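Local coordinates for protein transcriptional regulator (Pyrococcus horikoshii, PDB 1UDD) that is a TenA homologue of the all-helical TENA/THI-4/PQQC family that assembles as four chains, at residues Tyr66-Met69 with Ala70-Glu74; Leu75-Glu79 with Val80-Val84. All coordinates share one frame; numbering follows the deposited sequence.

Interaction 1. Residues Tyr66-Met69 with Ala70-Glu74; sequences YPLM and AELIE
Three backbone bonds of the i to i+4 kind run from Glu-71, Leu-72 and Ile-73 back to Pro-67, Leu-68 and Met-69, setting the opening turns of helix 68-79 in a helical-bundle protein. Glu-71 N lies 3.1 Å from Pro-67 O, and Leu-72 N is 2.9 Å from Leu-68 O. The same Pro-67 oxygen also takes a weak, strongly bent bond from Ala-70 N (N-H...O 123°), so one carbonyl ahead of the helix accepts from two amides of its first turn. A cis peptide precedes Pro-67 and turns Tyr-66 back over it: Pro-67 CB sits 3.7 Å above the centre of the Tyr-66 ring. CE2 of the same ring meets the methyl CB of Ala-70 obliquely, at 3.9 Å. Tyr-66 thus bridges the entry loop and the helix, and its ring goes on to an edge-to-face contact with Phe-47 of the second subunit.

Along another side of the helix, Leu-68 and Leu-72 cross obliquely one turn apart. The branch of Leu-68, held opposite its own amide nitrogen by chi1 of 175°, puts CG 3.7 Å from Leu-72 CD2. Both leucines also pack on neighbouring helices of their own chain, Leu-68 on Ile-181 of helix 169-183 and Leu-72 on Ile-60 and Ser-61 of helix 36-63. The buried Ile-73 brings its CG2 methyl to 3.6 Å from Met-69 O, the oxygen that also accepts its own amide.

Interaction 2. Residues Leu75-Glu79 with Val80-Val84; sequences LARDE and VTVEV
Arg-77 and Thr-81 cross at about a right angle where helix 68-79 ends and helix 82-93 begins. The arginine chain leaves CB with CG anti to the amide nitrogen, then bends at chi2 (-91°), which brings its outer half across the threonine. CD passes 3.7 Å from Thr-81 OG1. NE lies equally close to that hydroxyl but spends its hydrogen on a salt bridge to Glu-74 of the second subunit. The flat guanidinium beyond has OG1 over one face, offset toward the rim. At the tip, NH1 donates to Asp-78 OD1 at 3.1 Å, almost in the guanidinium plane, so two acids hold the group and fix its rotation. The acids probably ease the approach of Arg-77 of the second subunit, whose guanidinium comes close to this one.

The Thr-81 hydroxyl itself turns back to the backbone, donating to Arg-77 O at 2.9 Å from above the carbonyl plane. Beside it, Asp-78 O receives a nearly straight bond from Glu-83 N (3.0 Å, N-H...O 169°) and a weak one from Thr-81 N. Farther round, Glu-79 OE2 rests 3.6 Å from Glu-83 CG, with the two carboxylate planes only 17° apart. With Val-80 leaving helical angles, the whole is a break between two consecutive helices of the bundle, spanned by a pi-type i to i+5 bond and by a threonine hydroxyl on the carbonyl four residues before it.

How the interactions relate
Following the chain from its N terminus, interaction 1 comes first, where the loop after helix 36-63 enters helix 68-79; interaction 2 opens immediately after it closes. The two stand in series, about 14 Å between centres, neither enclosing nor crossing the other, and each closes no more than a local turn. Together they mark the two ends of helix 68-79: one its start, the other its passage into helix 82-93. Both ends lean on helix 36-63, and interaction 1 adds a contact to helix 169-183. Across the subunit interface the segments meet reciprocally: Ile-73 of one chain packs on Val-80 of the second subunit, and Tyr-66 on its Val-84.

Interaction 1. Residues Tyr66-Met69 with Ala70-Glu74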
ATOM      1  N   TYR A  66      14.551  -3.090   9.947  1.00 31.98           N
ATOM      2  CA  TYR A  66      15.948  -2.815   9.659  1.00 32.00           C
ATOM      3  C   TYR A  66      16.706  -3.939  10.377  1.00 31.37           C
ATOM      4  O   TYR A  66      16.280  -4.392  11.439  1.00 30.56           O
ATOM      5  CB  TYR A  66      16.336  -1.453  10.224  1.00 31.38           C
ATOM      6  CG  TYR A  66      17.786  -1.098  10.018  1.00 33.14           C
ATOM      7  CD1 TYR A  66      18.742  -1.427  10.976  1.00 32.87           C
ATOM      8  CD2 TYR A  66      18.213  -0.498   8.834  1.00 33.13           C
ATOM      9  CE1 TYR A  66      20.094  -1.178  10.758  1.00 33.09           C
ATOM     10  CE2 TYR A  66      19.566  -0.244   8.601  1.00 33.27           C
ATOM     11  CZ  TYR A  66      20.499  -0.590   9.572  1.00 33.82           C
ATOM     12  OH  TYR A  66      21.835  -0.356   9.364  1.00 33.74           O
ATOM     13  N   PRO A  67      17.833  -4.405   9.821  1.00 30.09           N
ATOM     14  CA  PRO A  67      18.537  -4.036   8.588  1.00 29.98           C
ATOM     15  C   PRO A  67      18.068  -4.718   7.304  1.00 29.73           C
ATOM     16  O   PRO A  67      18.589  -4.416   6.229  1.00 31.25           O
ATOM     17  CB  PRO A  67      19.974  -4.416   8.905  1.00 29.97           C
ATOM     18  CG  PRO A  67      19.771  -5.727   9.614  1.00 27.07           C
ATOM     19  CD  PRO A  67      18.651  -5.356  10.602  1.00 32.83           C
ATOM     20  N   LEU A  68      17.122  -5.649   7.394  1.00 27.85           N
ATOM     21  CA  LEU A  68      16.660  -6.325   6.189  1.00 30.66           C
ATOM     22  C   LEU A  68      16.142  -5.309   5.165  1.00 32.39           C
ATOM     23  O   LEU A  68      16.339  -5.465   3.957  1.00 28.95           O
ATOM     24  CB  LEU A  68      15.563  -7.348   6.511  1.00 31.12           C
ATOM     25  CG  LEU A  68      14.933  -8.035   5.286  1.00 35.36           C
ATOM     26  CD1 LEU A  68      16.018  -8.599   4.379  1.00 32.81           C
ATOM     27  CD2 LEU A  68      14.012  -9.151   5.743  1.00 34.06           C
ATOM     28  N   MET A  69      15.485  -4.267   5.657  1.00 29.24           N
ATOM     29  CA  MET A  69      14.957  -3.219   4.788  1.00 34.56           C
ATOM     30  C   MET A  69      16.083  -2.595   3.951  1.00 33.52           C
ATOM     31  O   MET A  69      15.905  -2.295   2.766  1.00 34.39           O
ATOM     32  CB  MET A  69      14.300  -2.126   5.630  1.00 34.97           C
ATOM     33  CG  MET A  69      13.943  -0.894   4.840  1.00 43.34           C
ATOM     34  SD  MET A  69      14.196   0.584   5.837  1.00 46.10           S
ATOM     35  CE  MET A  69      12.777   0.432   6.919  1.00 47.96           C
ATOM     36  N   ALA A  70      17.235  -2.389   4.572  1.00 29.72           N
ATOM     37  CA  ALA A  70      18.367  -1.796   3.869  1.00 33.51           C
ATOM     38  C   ALA A  70      18.912  -2.761   2.819  1.00 32.12           C
ATOM     39  O   ALA A  70      19.261  -2.350   1.713  1.00 32.37           O
ATOM     40  CB  ALA A  70      19.469  -1.414   4.865  1.00 32.36           C
ATOM     41  N   GLU A  71      18.974  -4.043   3.178  1.00 31.82           N
ATOM     42  CA  GLU A  71      19.456  -5.096   2.288  1.00 29.37           C
ATOM     43  C   GLU A  71      18.545  -5.153   1.069  1.00 29.43           C
ATOM     44  O   GLU A  71      18.998  -5.325  -0.058  1.00 30.27           O
ATOM     45  CB  GLU A  71      19.432  -6.449   3.020  1.00 33.41           C
ATOM     46  CG  GLU A  71      20.177  -7.570   2.318  1.00 35.24           C
ATOM     47  CD  GLU A  71      20.073  -8.911   3.046  1.00 41.71           C
ATOM     48  OE1 GLU A  71      20.040  -8.916   4.297  1.00 38.84           O
ATOM     49  OE2 GLU A  71      20.041  -9.964   2.363  1.00 43.25           O
ATOM     50  N   LEU A  72      17.247  -4.990   1.293  1.00 31.65           N
ATOM     51  CA  LEU A  72      16.282  -5.033   0.193  1.00 29.70           C
ATOM     52  C   LEU A  72      16.250  -3.786  -0.693  1.00 30.79           C
ATOM     53  O   LEU A  72      16.114  -3.897  -1.921  1.00 29.31           O
ATOM     54  CB  LEU A  72      14.883  -5.334   0.739  1.00 31.68           C
ATOM     55  CG  LEU A  72      14.408  -6.797   0.726  1.00 35.72           C
ATOM     56  CD1 LEU A  72      15.582  -7.760   0.668  1.00 31.56           C
ATOM     57  CD2 LEU A  72      13.538  -7.058   1.957  1.00 32.81           C
ATOM     58  N   ILE A  73      16.373  -2.601  -0.098  1.00 30.04           N
ATOM     59  CA  ILE A  73      16.361  -1.381  -0.901  1.00 30.10           C
ATOM     60  C   ILE A  73      17.619  -1.346  -1.791  1.00 31.57           C
ATOM     61  O   ILE A  73      17.587  -0.816  -2.900  1.00 33.38           O
ATOM     62  CB  ILE A  73      16.301  -0.123  -0.000  1.00 31.59           C
ATOM     63  CG1 ILE A  73      15.918   1.104  -0.826  1.00 33.03           C
ATOM     64  CG2 ILE A  73      17.636   0.117   0.655  1.00 32.59           C
ATOM     65  CD1 ILE A  73      14.482   1.069  -1.369  1.00 37.05           C
ATOM     66  N   GLU A  74      18.715  -1.929  -1.305  1.00 32.71           N
ATOM     67  CA  GLU A  74      19.980  -1.983  -2.046  1.00 33.57           C
ATOM     68  C   GLU A  74      19.803  -2.817  -3.306  1.00 33.66           C
ATOM     69  O   GLU A  74      20.325  -2.488  -4.382  1.00 33.24           O
ATOM     70  CB  GLU A  74      21.072  -2.630  -1.192  1.00 36.94           C
ATOM     71  CG  GLU A  74      22.423  -2.820  -1.916  1.00 39.29           C
ATOM     72  CD  GLU A  74      23.151  -1.493  -2.142  1.00 42.68           C
ATOM     73  OE1 GLU A  74      23.000  -0.595  -1.292  1.00 41.15           O
ATOM     74  OE2 GLU A  74      23.878  -1.349  -3.153  1.00 44.75           O
TER

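Interaction 2. Residues Leu75-Glu79 with Val80-Val84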
ATOM      1  N   LEU A  75      19.067  -3.914  -3.148  1.00 31.22           N
ATOM      2  CA  LEU A  75      18.777  -4.835  -4.233  1.00 30.68           C
ATOM      3  C   LEU A  75      17.855  -4.137  -5.246  1.00 30.99           C
ATOM      4  O   LEU A  75      18.004  -4.296  -6.466  1.00 28.88           O
ATOM      5  CB  LEU A  75      18.097  -6.077  -3.650  1.00 33.13           C
ATOM      6  CG  LEU A  75      18.003  -7.385  -4.432  1.00 38.98           C
ATOM      7  CD1 LEU A  75      19.397  -7.847  -4.853  1.00 38.55           C
ATOM      8  CD2 LEU A  75      17.340  -8.442  -3.539  1.00 35.58           C
ATOM      9  N   ALA A  76      16.902  -3.362  -4.733  1.00 27.83           N
ATOM     10  CA  ALA A  76      15.970  -2.647  -5.600  1.00 30.42           C
ATOM     11  C   ALA A  76      16.752  -1.581  -6.359  1.00 30.08           C
ATOM     12  O   ALA A  76      16.536  -1.373  -7.550  1.00 31.75           O
ATOM     13  CB  ALA A  76      14.871  -1.996  -4.773  1.00 27.89           C
ATOM     14  N   ARG A  77      17.661  -0.918  -5.647  1.00 32.12           N
ATOM     15  CA  ARG A  77      18.496   0.146  -6.207  1.00 35.74           C
ATOM     16  C   ARG A  77      19.388  -0.400  -7.329  1.00 36.58           C
ATOM     17  O   ARG A  77      19.482   0.196  -8.394  1.00 35.95           O
ATOM     18  CB  ARG A  77      19.337   0.777  -5.086  1.00 37.01           C
ATOM     19  CG  ARG A  77      20.274   1.888  -5.523  1.00 40.09           C
ATOM     20  CD  ARG A  77      21.637   1.322  -5.872  1.00 43.79           C
ATOM     21  NE  ARG A  77      22.598   2.367  -6.194  1.00 47.80           N
ATOM     22  CZ  ARG A  77      23.899   2.153  -6.357  1.00 51.98           C
ATOM     23  NH1 ARG A  77      24.396   0.929  -6.227  1.00 51.54           N
ATOM     24  NH2 ARG A  77      24.707   3.165  -6.644  1.00 53.22           N
ATOM     25  N   ASP A  78      20.015  -1.549  -7.092  1.00 36.20           N
ATOM     26  CA  ASP A  78      20.864  -2.167  -8.096  1.00 34.79           C
ATOM     27  C   ASP A  78      20.082  -2.560  -9.335  1.00 34.57           C
ATOM     28  O   ASP A  78      20.612  -2.498 -10.443  1.00 35.61           O
ATOM     29  CB  ASP A  78      21.553  -3.396  -7.526  1.00 35.06           C
ATOM     30  CG  ASP A  78      22.620  -3.044  -6.522  1.00 36.19           C
ATOM     31  OD1 ASP A  78      22.899  -1.838  -6.338  1.00 34.32           O
ATOM     32  OD2 ASP A  78      23.180  -3.978  -5.919  1.00 36.96           O
ATOM     33  N   GLU A  79      18.833  -2.974  -9.163  1.00 31.93           N
ATOM     34  CA  GLU A  79      18.025  -3.351 -10.320  1.00 34.09           C
ATOM     35  C   GLU A  79      17.900  -2.182 -11.276  1.00 34.28           C
ATOM     36  O   GLU A  79      18.007  -2.354 -12.481  1.00 36.90           O
ATOM     37  CB  GLU A  79      16.603  -3.760  -9.927  1.00 32.47           C
ATOM     38  CG  GLU A  79      16.373  -5.246  -9.761  1.00 37.87           C
ATOM     39  CD  GLU A  79      16.778  -6.054 -10.975  1.00 36.80           C
ATOM     40  OE1 GLU A  79      16.067  -6.050 -12.009  1.00 39.16           O
ATOM     41  OE2 GLU A  79      17.828  -6.700 -10.888  1.00 34.82           O
ATOM     42  N   VAL A  80      17.661  -0.991 -10.738  1.00 35.64           N
ATOM     43  CA  VAL A  80      17.475   0.182 -11.587  1.00 35.58           C
ATOM     44  C   VAL A  80      18.686   1.064 -11.823  1.00 34.72           C
ATOM     45  O   VAL A  80      18.558   2.163 -12.331  1.00 37.57           O
ATOM     46  CB  VAL A  80      16.306   1.051 -11.080  1.00 36.33           C
ATOM     47  CG1 VAL A  80      14.996   0.382 -11.428  1.00 34.13           C
ATOM     48  CG2 VAL A  80      16.419   1.266  -9.583  1.00 34.38           C
ATOM     49  N   THR A  81      19.867   0.590 -11.465  1.00 36.36           N
ATOM     50  CA  THR A  81      21.063   1.383 -11.701  1.00 38.01           C
ATOM     51  C   THR A  81      22.106   0.515 -12.391  1.00 37.90           C
ATOM     52  O   THR A  81      22.254   0.556 -13.611  1.00 41.49           O
ATOM     53  CB  THR A  81      21.630   1.956 -10.383  1.00 38.76           C
ATOM     54  OG1 THR A  81      22.038   0.891  -9.517  1.00 41.43           O
ATOM     55  CG2 THR A  81      20.576   2.781  -9.682  1.00 37.76           C
ATOM     56  N   VAL A  82      22.817  -0.284 -11.610  1.00 39.58           N
ATOM     57  CA  VAL A  82      23.831  -1.181 -12.145  1.00 38.35           C
ATOM     58  C   VAL A  82      23.238  -2.035 -13.262  1.00 40.10           C
ATOM     59  O   VAL A  82      23.821  -2.145 -14.338  1.00 40.58           O
ATOM     60  CB  VAL A  82      24.359  -2.129 -11.051  1.00 39.24           C
ATOM     61  CG1 VAL A  82      25.442  -3.020 -11.618  1.00 41.67           C
ATOM     62  CG2 VAL A  82      24.872  -1.331  -9.859  1.00 42.13           C
ATOM     63  N   GLU A  83      22.075  -2.635 -13.003  1.00 38.09           N
ATOM     64  CA  GLU A  83      21.425  -3.506 -13.976  1.00 39.58           C
ATOM     65  C   GLU A  83      20.846  -2.797 -15.196  1.00 40.30           C
ATOM     66  O   GLU A  83      20.773  -3.383 -16.278  1.00 39.83           O
ATOM     67  CB  GLU A  83      20.330  -4.344 -13.300  1.00 39.81           C
ATOM     68  CG  GLU A  83      20.866  -5.340 -12.298  1.00 40.94           C
ATOM     69  CD  GLU A  83      22.003  -6.166 -12.864  1.00 40.44           C
ATOM     70  OE1 GLU A  83      21.800  -6.827 -13.899  1.00 42.96           O
ATOM     71  OE2 GLU A  83      23.101  -6.154 -12.278  1.00 42.43           O
ATOM     72  N   VAL A  84      20.401  -1.558 -15.032  1.00 39.71           N
ATOM     73  CA  VAL A  84      19.894  -0.822 -16.178  1.00 38.17           C
ATOM     74  C   VAL A  84      21.108  -0.543 -17.076  1.00 39.96           C
ATOM     75  O   VAL A  84      21.005  -0.581 -18.307  1.00 39.42           O
ATOM     76  CB  VAL A  84      19.231   0.501 -15.753  1.00 38.48           C
ATOM     77  CG1 VAL A  84      19.158   1.446 -16.940  1.00 39.47           C
ATOM     78  CG2 VAL A  84      17.831   0.225 -15.218  1.00 33.87           C
TER